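Local coordinates for ABC transporter substrate-binding protein-branched chain amino acid transport (Streptococcus pneumoniae, PDB 4GNR) that binds isoleucine in a pocket between its two lobes and probably delivers branched-chain amino acids to an ABC transporter for uptake, at residues G122-Q125 and D126-G130; I160-S163 and F164-Y168; L285-D288 and S289-V293. All blocks are in the same frame, centred on the assembly; numbering follows the deposited sequence. Where two conformers were deposited one is given.

Contact 1: G122-Q125 and D126-G130; sequences GTFQ and DSFQG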
ATOM      1  N   GLY A 122       0.058   8.241   4.028  1.00  5.28           N
ATOM      2  CA  GLY A 122      -1.220   8.447   3.359  1.00  5.35           C
ATOM      3  C   GLY A 122      -2.307   7.412   3.571  1.00  5.42           C
ATOM      4  O   GLY A 122      -3.412   7.601   3.100  1.00  6.15           O
ATOM      5  N   THR A 123      -1.992   6.356   4.305  1.00  5.88           N
ATOM      6  CA  THR A 123      -2.867   5.189   4.422  1.00  6.12           C
ATOM      7  C   THR A 123      -3.161   4.773   5.865  1.00  6.38           C
ATOM      8  O   THR A 123      -2.773   5.435   6.836  1.00  7.72           O
ATOM      9  CB  THR A 123      -2.188   4.020   3.606  1.00  6.63           C
ATOM     10  OG1 THR A 123      -3.127   2.958   3.428  1.00  7.33           O
ATOM     11  CG2 THR A 123      -0.928   3.541   4.292  1.00  7.28           C
ATOM     12  N   PHE A 124      -3.917   3.685   5.993  1.00  6.66           N
ATOM     13  CA  PHE A 124      -4.258   3.080   7.265  1.00  6.79           C
ATOM     14  C   PHE A 124      -3.069   2.240   7.799  1.00  6.41           C
ATOM     15  O   PHE A 124      -2.013   2.156   7.169  1.00  7.06           O
ATOM     16  CB  PHE A 124      -5.580   2.286   7.137  1.00  7.55           C
ATOM     17  CG  PHE A 124      -5.651   1.402   5.898  1.00  8.08           C
ATOM     18  CD1 PHE A 124      -6.634   1.619   4.945  1.00  9.18           C
ATOM     19  CD2 PHE A 124      -4.730   0.383   5.672  1.00  8.37           C
ATOM     20  CE1 PHE A 124      -6.708   0.824   3.794  1.00 10.60           C
ATOM     21  CE2 PHE A 124      -4.783  -0.393   4.503  1.00  9.56           C
ATOM     22  CZ  PHE A 124      -5.762  -0.161   3.569  1.00 10.33           C
ATOM     23  N   GLN A 125      -3.252   1.620   8.961  1.00  7.28           N
ATOM     24  CA  GLN A 125      -2.193   0.846   9.632  1.00  7.14           C
ATOM     25  C   GLN A 125      -2.501  -0.637   9.745  1.00  7.14           C
ATOM     26  O   GLN A 125      -3.655  -1.090   9.576  1.00  8.02           O
ATOM     27  CB  GLN A 125      -1.833   1.444  11.012  1.00  8.89           C
ATOM     28  CG  GLN A 125      -0.945   2.697  10.967  1.00  8.65           C
ATOM     29  CD  GLN A 125      -1.594   3.875  10.278  1.00  8.04           C
ATOM     30  OE1 GLN A 125      -2.682   4.315  10.663  1.00  9.90           O
ATOM     31  NE2 GLN A 125      -0.922   4.424   9.289  1.00  9.06           N
ATOM     32  N   ASP A 126      -1.460  -1.404  10.068  1.00  7.59           N
ATOM     33  CA  ASP A 126      -1.572  -2.867  10.153  1.00  7.67           C
ATOM     34  C   ASP A 126      -2.489  -3.341  11.265  1.00  7.69           C
ATOM     35  O   ASP A 126      -3.174  -4.355  11.080  1.00  7.87           O
ATOM     36  CB  ASP A 126      -0.193  -3.484  10.252  1.00  8.02           C
ATOM     37  CG  ASP A 126       0.620  -3.260   8.987  1.00  8.56           C
ATOM     38  OD1 ASP A 126       0.016  -3.135   7.903  1.00  9.39           O
ATOM     39  OD2 ASP A 126       1.857  -3.209   9.099  1.00 10.72           O
ATOM     40  N   SER A 127      -2.525  -2.651  12.391  0.50  8.03           N
ATOM     41  CA  SER A 127      -3.430  -3.060  13.470  0.50  8.87           C
ATOM     42  C   SER A 127      -4.881  -3.035  12.958  0.50  8.25           C
ATOM     43  O   SER A 127      -5.644  -3.991  13.136  0.50  8.31           O
ATOM     44  CB  SER A 127      -3.245  -2.144  14.663  0.50 10.22           C
ATOM     45  OG  SER A 127      -3.451  -0.802  14.278  0.50 12.49           O
ATOM     46  N   PHE A 128      -5.221  -1.941  12.290  1.00  8.22           N
ATOM     47  CA  PHE A 128      -6.534  -1.712  11.656  1.00  7.93           C
ATOM     48  C   PHE A 128      -6.806  -2.859  10.664  1.00  7.11           C
ATOM     49  O   PHE A 128      -7.903  -3.434  10.664  1.00  7.56           O
ATOM     50  CB  PHE A 128      -6.446  -0.319  11.003  1.00  8.05           C
ATOM     51  CG  PHE A 128      -7.522   0.083  10.014  1.00  7.92           C
ATOM     52  CD1 PHE A 128      -8.511   0.987  10.347  1.00 10.78           C
ATOM     53  CD2 PHE A 128      -7.440  -0.314   8.695  1.00  7.63           C
ATOM     54  CE1 PHE A 128      -9.415   1.432   9.387  1.00 12.00           C
ATOM     55  CE2 PHE A 128      -8.322   0.147   7.749  1.00  8.19           C
ATOM     56  CZ  PHE A 128      -9.310   1.031   8.107  1.00  9.71           C
ATOM     57  N   GLN A 129      -5.821  -3.216   9.823  1.00  7.04           N
ATOM     58  CA  GLN A 129      -6.014  -4.305   8.875  1.00  6.88           C
ATOM     59  C   GLN A 129      -6.322  -5.642   9.566  1.00  6.81           C
ATOM     60  O   GLN A 129      -7.216  -6.381   9.158  1.00  7.25           O
ATOM     61  CB  GLN A 129      -4.826  -4.488   7.938  1.00  7.11           C
ATOM     62  CG  GLN A 129      -4.559  -3.281   7.054  1.00  7.10           C
ATOM     63  CD  GLN A 129      -3.693  -3.655   5.865  1.00  7.42           C
ATOM     64  OE1 GLN A 129      -4.164  -4.293   4.924  1.00  8.45           O
ATOM     65  NE2 GLN A 129      -2.440  -3.233   5.879  1.00  9.32           N
ATOM     66  N   GLY A 130      -5.547  -5.964  10.595  1.00  7.24           N
ATOM     67  CA  GLY A 130      -5.760  -7.248  11.289  1.00  7.38           C
ATOM     68  C   GLY A 130      -7.130  -7.358  11.934  1.00  7.74           C
ATOM     69  O   GLY A 130      -7.745  -8.428  11.943  1.00  8.30           O
TER
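Phe124 and Phe128 meet where a loop enters a helix. The CB of Phe124 sits over one face of the Phe128 ring, toward its rim, 3.8 Å from the centroid, which meets the geometry of a CH-pi contact. The two rings are almost parallel, with planes 17° apart, but offset laterally, with little of one above the other; their centroids are 5.1 Å apart, and the closest approach is from Phe124 CG to Phe128 CE2 at 3.5 Å. Phe124 reaches this place with CG between its own backbone N and carbonyl carbon (chi1 46°). Its CE2 also touches the amide carbon CD of Gln129 at 3.7 Å, ring and amide planes being 53° apart, while Thr123 OG1 lies over the centre of one ring face.

Behind this first shell is the start of the helix. Gln125 holds the N-cap position, and its O accepts the N-H of Gln129 at 3.0 Å. The Gln125 chain bends back at chi2, so that NE2 makes a weak bond to Thr123 O. Gln129 NE2 makes another weak bond, to Asp126 OD1, which also pairs with Thr108; Gln129 OE1 takes the backbone N-H of Asp229, a residue of the isoleucine pocket. Gln129 is thus a second-shell residue, its side chain about 5 Å from the ligand.

Helix 126-139 follows strand 119-121, the edge strand of the parallel sheet. Phe124 packs on Ile251 of strand 248-252 and Ala335 of strand 335-341, and Asp126 and Gln129 lie against Tyr156 and Ile160 of helix 155-167.

Contact 2: I160-S163 and F164-Y168; sequences IAKS and FRESY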
ATOM      1  N   ILE A 160       0.200  -7.430  10.992  1.00  8.37           N
ATOM      2  CA  ILE A 160      -1.164  -7.841  10.660  1.00  7.83           C
ATOM      3  C   ILE A 160      -1.511  -9.122  11.455  1.00  8.14           C
ATOM      4  O   ILE A 160      -2.578  -9.234  12.051  1.00  8.43           O
ATOM      5  CB  ILE A 160      -1.341  -8.058   9.144  1.00  7.72           C
ATOM      6  CG1 ILE A 160      -1.145  -6.738   8.398  1.00  8.33           C
ATOM      7  CG2 ILE A 160      -2.714  -8.680   8.869  1.00  8.81           C
ATOM      8  CD1 ILE A 160      -1.307  -6.861   6.895  1.00 11.46           C
ATOM      9  N   ALA A 161      -0.591 -10.083  11.461  1.00  8.57           N
ATOM     10  CA  ALA A 161      -0.828 -11.346  12.176  1.00  9.16           C
ATOM     11  C   ALA A 161      -1.064 -11.109  13.679  1.00  9.45           C
ATOM     12  O   ALA A 161      -1.969 -11.710  14.279  1.00  9.99           O
ATOM     13  CB  ALA A 161       0.314 -12.310  11.952  1.00 10.17           C
ATOM     14  N   LYS A 162      -0.243 -10.246  14.281  1.00  9.69           N
ATOM     15  CA  LYS A 162      -0.385  -9.940  15.722  1.00 10.47           C
ATOM     16  C   LYS A 162      -1.787  -9.406  16.024  1.00 10.18           C
ATOM     17  O   LYS A 162      -2.459  -9.844  16.966  1.00 10.89           O
ATOM     18  CB  LYS A 162       0.695  -8.954  16.178  1.00 11.89           C
ATOM     19  CG  LYS A 162       0.582  -8.493  17.625  1.00 14.22           C
ATOM     20  CD  LYS A 162       1.669  -7.471  17.969  1.00 17.55           C
ATOM     21  CE  LYS A 162       1.563  -6.955  19.395  1.00 22.18           C
ATOM     22  NZ  LYS A 162       0.655  -5.786  19.494  1.00 26.67           N
ATOM     23  N   SER A 163      -2.222  -8.445  15.217  1.00  9.64           N
ATOM     24  CA  SER A 163      -3.541  -7.865  15.408  1.00  9.77           C
ATOM     25  C   SER A 163      -4.664  -8.887  15.179  1.00  9.23           C
ATOM     26  O   SER A 163      -5.657  -8.930  15.924  1.00 10.09           O
ATOM     27  CB  SER A 163      -3.684  -6.657  14.503  1.00 10.33           C
ATOM     28  OG  SER A 163      -5.005  -6.178  14.593  1.00 11.48           O
ATOM     29  N   PHE A 164      -4.507  -9.695  14.137  1.00  9.00           N
ATOM     30  CA  PHE A 164      -5.478 -10.732  13.863  1.00  9.04           C
ATOM     31  C   PHE A 164      -5.626 -11.679  15.068  1.00  9.57           C
ATOM     32  O   PHE A 164      -6.736 -11.979  15.526  1.00 10.36           O
ATOM     33  CB  PHE A 164      -5.095 -11.543  12.624  1.00  8.97           C
ATOM     34  CG  PHE A 164      -6.064 -12.653  12.343  1.00  8.61           C
ATOM     35  CD1 PHE A 164      -7.230 -12.416  11.630  1.00  9.25           C
ATOM     36  CD2 PHE A 164      -5.856 -13.927  12.849  1.00  9.57           C
ATOM     37  CE1 PHE A 164      -8.153 -13.409  11.422  1.00  9.91           C
ATOM     38  CE2 PHE A 164      -6.802 -14.930  12.636  1.00 10.49           C
ATOM     39  CZ  PHE A 164      -7.946 -14.660  11.914  1.00  9.78           C
ATOM     40  N   ARG A 165      -4.496 -12.159  15.585  1.00 10.19           N
ATOM     41  CA  ARG A 165      -4.536 -13.093  16.735  1.00 11.18           C
ATOM     42  C   ARG A 165      -5.209 -12.472  17.957  1.00 12.03           C
ATOM     43  O   ARG A 165      -5.935 -13.130  18.704  1.00 13.25           O
ATOM     44  CB  ARG A 165      -3.151 -13.607  17.147  1.00 11.61           C
ATOM     45  CG  ARG A 165      -2.447 -14.460  16.135  1.00 12.28           C
ATOM     46  CD  ARG A 165      -1.162 -15.094  16.749  1.00 13.41           C
ATOM     47  NE  ARG A 165      -0.319 -15.721  15.740  1.00 14.16           N
ATOM     48  CZ  ARG A 165       0.655 -15.074  15.108  1.00 14.75           C
ATOM     49  NH1 ARG A 165       0.943 -13.825  15.445  1.00 15.04           N
ATOM     50  NH2 ARG A 165       1.353 -15.669  14.153  1.00 15.90           N
ATOM     51  N   GLU A 166      -4.962 -11.185  18.164  0.50 11.63           N
ATOM     52  CA  GLU A 166      -5.560 -10.466  19.306  0.50 12.75           C
ATOM     53  C   GLU A 166      -7.081 -10.396  19.226  0.50 11.63           C
ATOM     54  O   GLU A 166      -7.792 -10.570  20.219  0.50 11.80           O
ATOM     55  CB  GLU A 166      -5.027  -9.025  19.379  0.50 13.68           C
ATOM     56  CG  GLU A 166      -3.549  -8.914  19.700  0.50 16.93           C
ATOM     57  CD  GLU A 166      -3.010  -7.490  19.628  0.50 19.45           C
ATOM     58  OE1 GLU A 166      -3.650  -6.605  19.011  0.50 22.16           O
ATOM     59  OE2 GLU A 166      -1.904  -7.267  20.169  0.50 22.40           O
ATOM     60  N   SER A 167      -7.565 -10.141  18.017  0.50 10.75           N
ATOM     61  CA  SER A 167      -8.996  -9.981  17.760  0.50 11.01           C
ATOM     62  C   SER A 167      -9.830 -11.234  17.560  0.50 10.87           C
ATOM     63  O   SER A 167     -10.979 -11.310  18.018  0.50 11.13           O
ATOM     64  CB  SER A 167      -9.156  -9.140  16.481  0.50 11.29           C
ATOM     65  OG  SER A 167      -8.499  -7.894  16.597  0.50 14.25           O
ATOM     66  N   TYR A 168      -9.221 -12.236  16.945  1.00 11.10           N
ATOM     67  CA  TYR A 168      -9.953 -13.440  16.567  1.00 11.21           C
ATOM     68  C   TYR A 168     -10.348 -14.350  17.714  1.00 10.98           C
ATOM     69  O   TYR A 168      -9.509 -14.725  18.502  1.00 12.82           O
ATOM     70  CB  TYR A 168      -9.155 -14.158  15.466  1.00 11.15           C
ATOM     71  CG  TYR A 168      -9.905 -15.311  14.832  1.00 10.70           C
ATOM     72  CD1 TYR A 168      -9.465 -16.614  14.982  1.00 11.13           C
ATOM     73  CD2 TYR A 168     -11.082 -15.096  14.129  1.00 11.52           C
ATOM     74  CE1 TYR A 168     -10.153 -17.671  14.412  1.00 12.21           C
ATOM     75  CE2 TYR A 168     -11.789 -16.149  13.574  1.00 12.73           C
ATOM     76  CZ  TYR A 168     -11.318 -17.437  13.710  1.00 12.34           C
ATOM     77  OH  TYR A 168     -12.023 -18.494  13.158  1.00 14.50           O
TER
HETATM   78  O   HOH W   1      -6.109  -6.103  17.302  1.00 29.50           O
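Lys162 and Glu166 form an i to i+4 salt bridge on helix 155-167, the helix of a beta-alpha-beta unit between strands 145-151 and 171-178. Lys162 NZ lies 3.0 Å from Glu166 OE2, meeting it on the syn side but 27° out of the carboxylate plane. The lysine chain is extended as far as CE and turns only at its last torsion (chi4 -87°), which swings NZ across to the acid. Both residues are exposed, so the pair lies on the outer side of the helix. A second salt bridge leaves the helix, from Arg165 NE to Asp175.

Backbone bonds give the helical frame. Phe164 N donates to Ile160 O at 2.9 Å with an N-H...O angle of 164°, and Arg165 N to Ala161 O, Glu166 N to Lys162 O and Ser167 N to Ser163 O continue the i to i+4 pattern.

On the sheet side the contacts are apolar, Phe164 packing on Val146 and Ile172. Arg165 adds a van der Waals contact: it keeps CG beside its backbone N, and its extended chain carries NH1 to 3.9 Å from Ala161 CB.

A water joins the two turns through polar groups. It donates to Glu166 OE1, the carboxylate oxygen not used by Lys162, and to Ser163 OG at 2.9 Å. The same Ser163 OG also bonds to Ser127 O of helix 126-139.

Contact 3: L285-D288 and S289-V293; sequences LAYD and SVHLV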
ATOM      1  N   LEU A 285      -3.334   6.090  -4.232  1.00  4.97           N
ATOM      2  CA  LEU A 285      -2.746   6.726  -3.049  1.00  4.87           C
ATOM      3  C   LEU A 285      -1.590   7.646  -3.432  1.00  4.62           C
ATOM      4  O   LEU A 285      -1.463   8.732  -2.875  1.00  4.92           O
ATOM      5  CB  LEU A 285      -2.263   5.679  -2.038  1.00  5.13           C
ATOM      6  CG  LEU A 285      -3.372   4.978  -1.238  1.00  6.14           C
ATOM      7  CD1 LEU A 285      -2.832   3.718  -0.584  1.00  7.23           C
ATOM      8  CD2 LEU A 285      -3.986   5.903  -0.178  1.00  7.23           C
ATOM      9  N   ALA A 286      -0.747   7.223  -4.380  1.00  4.59           N
ATOM     10  CA  ALA A 286       0.413   8.031  -4.781  1.00  4.74           C
ATOM     11  C   ALA A 286      -0.016   9.321  -5.497  1.00  4.73           C
ATOM     12  O   ALA A 286       0.595  10.378  -5.317  1.00  5.10           O
ATOM     13  CB  ALA A 286       1.351   7.222  -5.635  1.00  5.71           C
ATOM     14  N   TYR A 287      -1.060   9.218  -6.318  1.00  4.85           N
ATOM     15  CA  TYR A 287      -1.632  10.380  -7.008  1.00  5.31           C
ATOM     16  C   TYR A 287      -2.069  11.409  -5.948  1.00  5.09           C
ATOM     17  O   TYR A 287      -1.764  12.610  -6.043  1.00  5.38           O
ATOM     18  CB  TYR A 287      -2.781   9.902  -7.882  1.00  5.63           C
ATOM     19  CG  TYR A 287      -3.478  10.954  -8.698  1.00  5.58           C
ATOM     20  CD1 TYR A 287      -4.560  11.644  -8.187  1.00  7.10           C
ATOM     21  CD2 TYR A 287      -3.100  11.211 -10.016  1.00  6.33           C
ATOM     22  CE1 TYR A 287      -5.257  12.570  -8.965  1.00  8.33           C
ATOM     23  CE2 TYR A 287      -3.791  12.130 -10.808  1.00  7.24           C
ATOM     24  CZ  TYR A 287      -4.869  12.798 -10.275  1.00  7.89           C
ATOM     25  OH  TYR A 287      -5.610  13.682 -11.012  1.00  9.80           O
ATOM     26  N   ASP A 288      -2.794  10.955  -4.926  1.00  4.93           N
ATOM     27  CA  ASP A 288      -3.200  11.843  -3.838  1.00  5.30           C
ATOM     28  C   ASP A 288      -1.991  12.415  -3.089  1.00  4.77           C
ATOM     29  O   ASP A 288      -2.012  13.592  -2.718  1.00  5.44           O
ATOM     30  CB  ASP A 288      -4.154  11.161  -2.863  1.00  5.51           C
ATOM     31  CG  ASP A 288      -5.600  11.137  -3.339  1.00  6.15           C
ATOM     32  OD1 ASP A 288      -5.926  11.732  -4.384  1.00  7.12           O
ATOM     33  OD2 ASP A 288      -6.420  10.548  -2.585  1.00  6.90           O
ATOM     34  N   SER A 289      -0.960  11.610  -2.837  1.00  4.92           N
ATOM     35  CA  SER A 289       0.219  12.109  -2.128  1.00  5.06           C
ATOM     36  C   SER A 289       0.867  13.272  -2.884  1.00  4.82           C
ATOM     37  O   SER A 289       1.298  14.252  -2.258  1.00  5.32           O
ATOM     38  CB  SER A 289       1.233  11.020  -1.851  1.00  5.24           C
ATOM     39  OG  SER A 289       0.874  10.158  -0.776  1.00  6.71           O
ATOM     40  N   VAL A 290       0.967  13.163  -4.210  1.00  5.02           N
ATOM     41  CA  VAL A 290       1.528  14.280  -4.984  1.00  5.13           C
ATOM     42  C   VAL A 290       0.669  15.535  -4.821  1.00  5.40           C
ATOM     43  O   VAL A 290       1.194  16.625  -4.634  1.00  5.86           O
ATOM     44  CB  VAL A 290       1.727  13.910  -6.460  1.00  5.57           C
ATOM     45  CG1 VAL A 290       2.016  15.154  -7.296  1.00  6.66           C
ATOM     46  CG2 VAL A 290       2.822  12.883  -6.599  1.00  6.20           C
ATOM     47  N   HIS A 291      -0.659  15.398  -4.928  1.00  5.77           N
ATOM     48  CA  HIS A 291      -1.523  16.567  -4.742  1.00  6.03           C
ATOM     49  C   HIS A 291      -1.382  17.160  -3.345  1.00  5.90           C
ATOM     50  O   HIS A 291      -1.425  18.388  -3.189  1.00  6.86           O
ATOM     51  CB  HIS A 291      -2.980  16.230  -5.064  1.00  6.77           C
ATOM     52  CG  HIS A 291      -3.270  16.291  -6.510  1.00  7.51           C
ATOM     53  ND1 HIS A 291      -3.501  17.500  -7.122  1.00 12.67           N
ATOM     54  CD2 HIS A 291      -3.328  15.353  -7.473  1.00 10.29           C
ATOM     55  CE1 HIS A 291      -3.711  17.309  -8.407  1.00 12.69           C
ATOM     56  NE2 HIS A 291      -3.621  16.016  -8.652  1.00 10.59           N
ATOM     57  N   LEU A 292      -1.260  16.324  -2.327  1.00  5.75           N
ATOM     58  CA  LEU A 292      -1.074  16.820  -0.961  1.00  6.06           C
ATOM     59  C   LEU A 292       0.200  17.680  -0.881  1.00  5.71           C
ATOM     60  O   LEU A 292       0.205  18.764  -0.270  1.00  6.67           O
ATOM     61  CB  LEU A 292      -0.980  15.646   0.025  1.00  5.84           C
ATOM     62  CG  LEU A 292      -2.331  15.001   0.359  1.00  6.29           C
ATOM     63  CD1 LEU A 292      -2.164  13.609   0.913  1.00  7.58           C
ATOM     64  CD2 LEU A 292      -3.102  15.886   1.347  1.00  7.35           C
ATOM     65  N   VAL A 293       1.285  17.185  -1.459  1.00  5.70           N
ATOM     66  CA  VAL A 293       2.569  17.915  -1.471  1.00  5.88           C
ATOM     67  C   VAL A 293       2.452  19.200  -2.295  1.00  6.39           C
ATOM     68  O   VAL A 293       2.921  20.258  -1.857  1.00  6.85           O
ATOM     69  CB  VAL A 293       3.700  17.026  -1.977  1.00  6.43           C
ATOM     70  CG1 VAL A 293       4.971  17.828  -2.248  1.00  7.74           C
ATOM     71  CG2 VAL A 293       3.968  15.879  -0.983  1.00  7.03           C
TER
HETATM   72  O   HOH W   2      -1.724   9.536  -0.180  1.00  8.05           O
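Helix 281-297 begins close to the isoleucine pocket, to which Phe282 belongs, and Tyr287 and His291 meet one turn apart along it, the two side chains running alongside each other in a common direction. His291 CD2 lies over one face of the Tyr287 ring, 3.7 Å from CE1. The ring planes make 52° and the centroids are 5.0 Å apart, so the pair is oblique. With CG opposite its backbone N (chi1 -179°), the tyrosine ring leans forward along the helix to meet the histidine, and its OH bonds to Glu37 of helix 21-40.

Beneath the rings the i+4 to i backbone bonds continue: His291 N donates to Tyr287 O at 3.2 Å and Leu292 N to Asp288 O at 2.9 Å. That same Asp288 O is touched by Leu292 CG at 3.4 Å. The Asp288 carboxylate turns off the helix, OD1 taking the N-H of Val319 and OD2 pairing with Thr320 OG1. Val290 packs on Ala31 and Ala34 of helix 21-40, whereas Ser289 and Leu292 face Ile103 of strand 102-104.

Leu285 O has two donors, the N-H of Ser289 and a water at 2.8 Å, and the same water is 2.7 Å from Ser289 OG.

Overall arrangement
The contacts follow one another along the chain in numerical order. Contacts 1 and 2 have centres about 12 Å apart and touch where helix 126-139 lies beside helix 155-167, with Asp126 and Gln129 of the one packed against Ile160 of the other. Contact 3, on helix 281-297, packs beside the parallel sheet; its centre is about 18 Å from that of contact 1, which it meets through Leu285 CD2 against Gly122 O. Contacts 2 and 3 lie on opposite sides of the chain's centre, about 30 Å between centres. Contact 1 therefore bridges the two, running from the parallel sheet to the helices of the mixed sheet, consistent with an inter-lobe crossing beside the isoleucine pocket.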